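Local coordinates for interferon-activable protein 202 (Mus musculus, PDB 4L5R) that binds double-stranded DNA without sequence specificity and restrains inflammation by preventing activation of the AIM2 inflammasome, probably by sequestering cytoplasmic DNA, at residues N36-T41 and D57-F62. Residues are numbered along the deposited sequence; the frame is centred on the assembly and turned at random.
Sequences NMFHAT and DLKEKF. With NA (sodium ion), chain D.
Two torsions bring Phe38 and Lys59 together: the CB of Phe38 already points toward residues 57-62, and chi1 (64°), with CG between the backbone N and the carbonyl carbon, sets how the ring lies there, while Lys59 starts with CG anti to its N and then bends at chi2 (55°), which brings CD over that ring. The pairing illustrates how a lysine can use a chain methylene to cover an aromatic face while its ammonium group bonds elsewhere. Lys59 CD sits above the centre of one face, 3.9 Å from the Phe38 centroid, a CH-pi contact; the ammonium group is too distant for more than a weak cation-pi attraction and instead donates a hydrogen bond to Thr25 O. The outer end of the ring meets backbone as well, with Phe38 CE2 3.6 Å from Lys59 CA. Its edge is directed at the face of Phe62 in a T-shaped stack, planes at 74°, in which Phe38 CE1 lies 3.9 Å from Phe62 CG. Two residues along the strand, Ala40 CB packs 3.7 Å from Phe62 CD2. No hydrogen bond joins the segments, which meet through apolar and aromatic contacts; an alanine in place of Phe38 would probably open a gap between the strand and residues 57-62, depriving Phe62 of its edge-on partner. In this first HIN-200 domain, residues 37-41 fall in the region required for homomultimerization; strand 35-43 runs antiparallel to strands 17-30 and 48-53, residues 57-62 connect strand 48-53 to strand 67-76, and Val53 touches both phenylalanines.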
ATOM      1  N   ASN A  36       2.047   3.899 -14.391  1.00 27.74           N
ATOM      2  CA  ASN A  36       2.715   2.945 -13.504  1.00 27.37           C
ATOM      3  C   ASN A  36       2.918   3.485 -12.090  1.00 29.91           C
ATOM      4  O   ASN A  36       2.788   4.680 -11.850  1.00 32.67           O
ATOM      5  CB  ASN A  36       4.030   2.434 -14.100  1.00 29.87           C
ATOM      6  CG  ASN A  36       4.919   3.549 -14.591  1.00 35.58           C
ATOM      7  OD1 ASN A  36       5.002   4.611 -13.975  1.00 36.26           O
ATOM      8  ND2 ASN A  36       5.592   3.318 -15.724  1.00 44.05           N
ATOM      9  N   MET A  37       3.210   2.593 -11.152  1.00 28.18           N
ATOM     10  CA  MET A  37       3.426   2.998  -9.761  1.00 25.27           C
ATOM     11  C   MET A  37       4.074   1.851  -9.005  1.00 30.17           C
ATOM     12  O   MET A  37       4.188   0.737  -9.529  1.00 25.30           O
ATOM     13  CB  MET A  37       2.089   3.350  -9.098  1.00 25.37           C
ATOM     14  CG  MET A  37       1.149   2.149  -8.929  1.00 23.96           C
ATOM     15  SD  MET A  37      -0.364   2.544  -8.004  1.00 30.62           S
ATOM     16  CE  MET A  37       0.294   2.652  -6.342  1.00 27.01           C
ATOM     17  N   PHE A  38       4.500   2.109  -7.769  1.00 20.24           N
ATOM     18  CA  PHE A  38       4.884   1.028  -6.895  1.00 21.02           C
ATOM     19  C   PHE A  38       4.477   1.415  -5.478  1.00 22.55           C
ATOM     20  O   PHE A  38       4.308   2.605  -5.181  1.00 20.05           O
ATOM     21  CB  PHE A  38       6.371   0.629  -7.025  1.00 20.49           C
ATOM     22  CG  PHE A  38       7.367   1.710  -6.621  1.00 22.74           C
ATOM     23  CD1 PHE A  38       7.772   1.840  -5.307  1.00 23.07           C
ATOM     24  CD2 PHE A  38       7.936   2.538  -7.577  1.00 28.70           C
ATOM     25  CE1 PHE A  38       8.705   2.819  -4.926  1.00 33.89           C
ATOM     26  CE2 PHE A  38       8.869   3.512  -7.213  1.00 27.80           C
ATOM     27  CZ  PHE A  38       9.251   3.646  -5.884  1.00 25.20           C
ATOM     28  N   HIS A  39       4.252   0.411  -4.645  1.00 18.37           N
ATOM     29  CA  HIS A  39       3.949   0.639  -3.230  1.00 20.46           C
ATOM     30  C   HIS A  39       5.210   0.604  -2.396  1.00 24.09           C
ATOM     31  O   HIS A  39       6.165  -0.083  -2.737  1.00 25.18           O
ATOM     32  CB  HIS A  39       3.006  -0.449  -2.710  1.00 19.05           C
ATOM     33  CG  HIS A  39       1.646  -0.395  -3.318  1.00 22.50           C
ATOM     34  ND1 HIS A  39       0.712   0.554  -2.960  1.00 26.45           N
ATOM     35  CD2 HIS A  39       1.067  -1.153  -4.282  1.00 20.99           C
ATOM     36  CE1 HIS A  39      -0.385   0.376  -3.674  1.00 27.00           C
ATOM     37  NE2 HIS A  39      -0.196  -0.657  -4.481  1.00 25.70           N
ATOM     38  N   ALA A  40       5.199   1.302  -1.265  1.00 24.26           N
ATOM     39  CA  ALA A  40       6.322   1.216  -0.374  1.00 16.80           C
ATOM     40  C   ALA A  40       5.836   1.498   1.046  1.00 18.35           C
ATOM     41  O   ALA A  40       4.713   1.981   1.244  1.00 19.44           O
ATOM     42  CB  ALA A  40       7.430   2.206  -0.794  1.00 20.60           C
ATOM     43  N   THR A  41       6.674   1.135   2.012  1.00 19.86           N
ATOM     44  CA  THR A  41       6.464   1.475   3.435  1.00 17.42           C
ATOM     45  C   THR A  41       7.751   2.146   3.916  1.00 20.42           C
ATOM     46  O   THR A  41       8.859   1.684   3.605  1.00 24.25           O
ATOM     47  CB  THR A  41       6.189   0.217   4.262  1.00 18.18           C
ATOM     48  OG1 THR A  41       4.951  -0.377   3.824  1.00 24.15           O
ATOM     49  CG2 THR A  41       6.049   0.561   5.741  1.00 31.07           C
ATOM     50  N   ASP A  57      11.442   7.013 -11.755  1.00 30.38           N
ATOM     51  CA  ASP A  57      12.798   7.459 -11.462  1.00 36.05           C
ATOM     52  C   ASP A  57      13.174   7.268  -9.994  1.00 35.61           C
ATOM     53  O   ASP A  57      14.348   7.268  -9.645  1.00 30.23           O
ATOM     54  CB  ASP A  57      12.965   8.933 -11.831  1.00 39.97           C
ATOM     55  CG  ASP A  57      12.974   9.161 -13.333  1.00 52.50           C
ATOM     56  OD1 ASP A  57      13.157   8.180 -14.088  1.00 54.55           O
ATOM     57  OD2 ASP A  57      12.798  10.324 -13.750  1.00 56.86           O
ATOM     58  N   LEU A  58      12.183   7.085  -9.134  1.00 33.21           N
ATOM     59  CA  LEU A  58      12.456   6.947  -7.711  1.00 35.26           C
ATOM     60  C   LEU A  58      12.647   5.502  -7.274  1.00 34.09           C
ATOM     61  O   LEU A  58      13.019   5.241  -6.131  1.00 26.71           O
ATOM     62  CB  LEU A  58      11.324   7.570  -6.900  1.00 37.03           C
ATOM     63  CG  LEU A  58      11.007   9.028  -7.233  1.00 24.26           C
ATOM     64  CD1 LEU A  58       9.812   9.477  -6.394  1.00 28.64           C
ATOM     65  CD2 LEU A  58      12.230   9.935  -6.987  1.00 33.92           C
ATOM     66  N   LYS A  59      12.383   4.556  -8.168  1.00 29.25           N
ATOM     67  CA  LYS A  59      12.420   3.149  -7.774  1.00 32.36           C
ATOM     68  C   LYS A  59      13.798   2.815  -7.203  1.00 36.10           C
ATOM     69  O   LYS A  59      13.912   2.160  -6.168  1.00 33.03           O
ATOM     70  CB  LYS A  59      12.018   2.228  -8.944  1.00 33.54           C
ATOM     71  CG  LYS A  59      12.060   0.722  -8.653  1.00 36.72           C
ATOM     72  CD  LYS A  59      11.231   0.308  -7.434  1.00 35.19           C
ATOM     73  CE  LYS A  59      11.410  -1.191  -7.163  1.00 33.65           C
ATOM     74  NZ  LYS A  59      10.941  -1.649  -5.823  1.00 37.92           N
ATOM     75  N   GLU A  60      14.848   3.318  -7.845  1.00 32.17           N
ATOM     76  CA  GLU A  60      16.208   3.049  -7.386  1.00 31.05           C
ATOM     77  C   GLU A  60      16.520   3.682  -6.026  1.00 35.54           C
ATOM     78  O   GLU A  60      17.405   3.218  -5.310  1.00 43.48           O
ATOM     79  CB  GLU A  60      17.233   3.497  -8.447  1.00 34.97           C
ATOM     80  CG  GLU A  60      17.228   4.994  -8.695  1.00 40.68           C
ATOM     81  CD  GLU A  60      18.067   5.395  -9.902  1.00 58.97           C
ATOM     82  OE1 GLU A  60      18.829   4.542 -10.409  1.00 59.71           O
ATOM     83  OE2 GLU A  60      17.953   6.559 -10.345  1.00 53.44           O
ATOM     84  N   LYS A  61      15.768   4.715  -5.657  1.00 32.99           N
ATOM     85  CA  LYS A  61      15.973   5.399  -4.388  1.00 30.39           C
ATOM     86  C   LYS A  61      15.263   4.716  -3.218  1.00 37.44           C
ATOM     87  O   LYS A  61      15.643   4.894  -2.064  1.00 37.55           O
ATOM     88  CB  LYS A  61      15.517   6.859  -4.480  1.00 39.15           C
ATOM     89  CG  LYS A  61      16.490   7.754  -5.264  1.00 48.65           C
ATOM     90  CD  LYS A  61      15.916   9.139  -5.519  1.00 50.05           C
ATOM     91  CE  LYS A  61      16.888  10.003  -6.325  1.00 61.77           C
ATOM     92  NZ  LYS A  61      18.041  10.474  -5.493  1.00 67.20           N
ATOM     93  N   PHE A  62      14.233   3.934  -3.512  1.00 33.08           N
ATOM     94  CA  PHE A  62      13.492   3.273  -2.440  1.00 34.86           C
ATOM     95  C   PHE A  62      14.108   1.930  -2.067  1.00 33.01           C
ATOM     96  O   PHE A  62      13.520   0.870  -2.285  1.00 32.98           O
ATOM     97  CB  PHE A  62      12.008   3.159  -2.788  1.00 28.74           C
ATOM     98  CG  PHE A  62      11.221   4.382  -2.422  1.00 35.26           C
ATOM     99  CD1 PHE A  62      11.325   5.540  -3.174  1.00 29.65           C
ATOM    100  CD2 PHE A  62      10.399   4.382  -1.303  1.00 28.88           C
ATOM    101  CE1 PHE A  62      10.614   6.684  -2.818  1.00 31.50           C
ATOM    102  CE2 PHE A  62       9.679   5.513  -0.948  1.00 25.34           C
ATOM    103  CZ  PHE A  62       9.789   6.667  -1.699  1.00 27.28           C
TER
HETATM  104 NA    NA D 301       3.066   7.071 -13.255  1.00 47.65          NA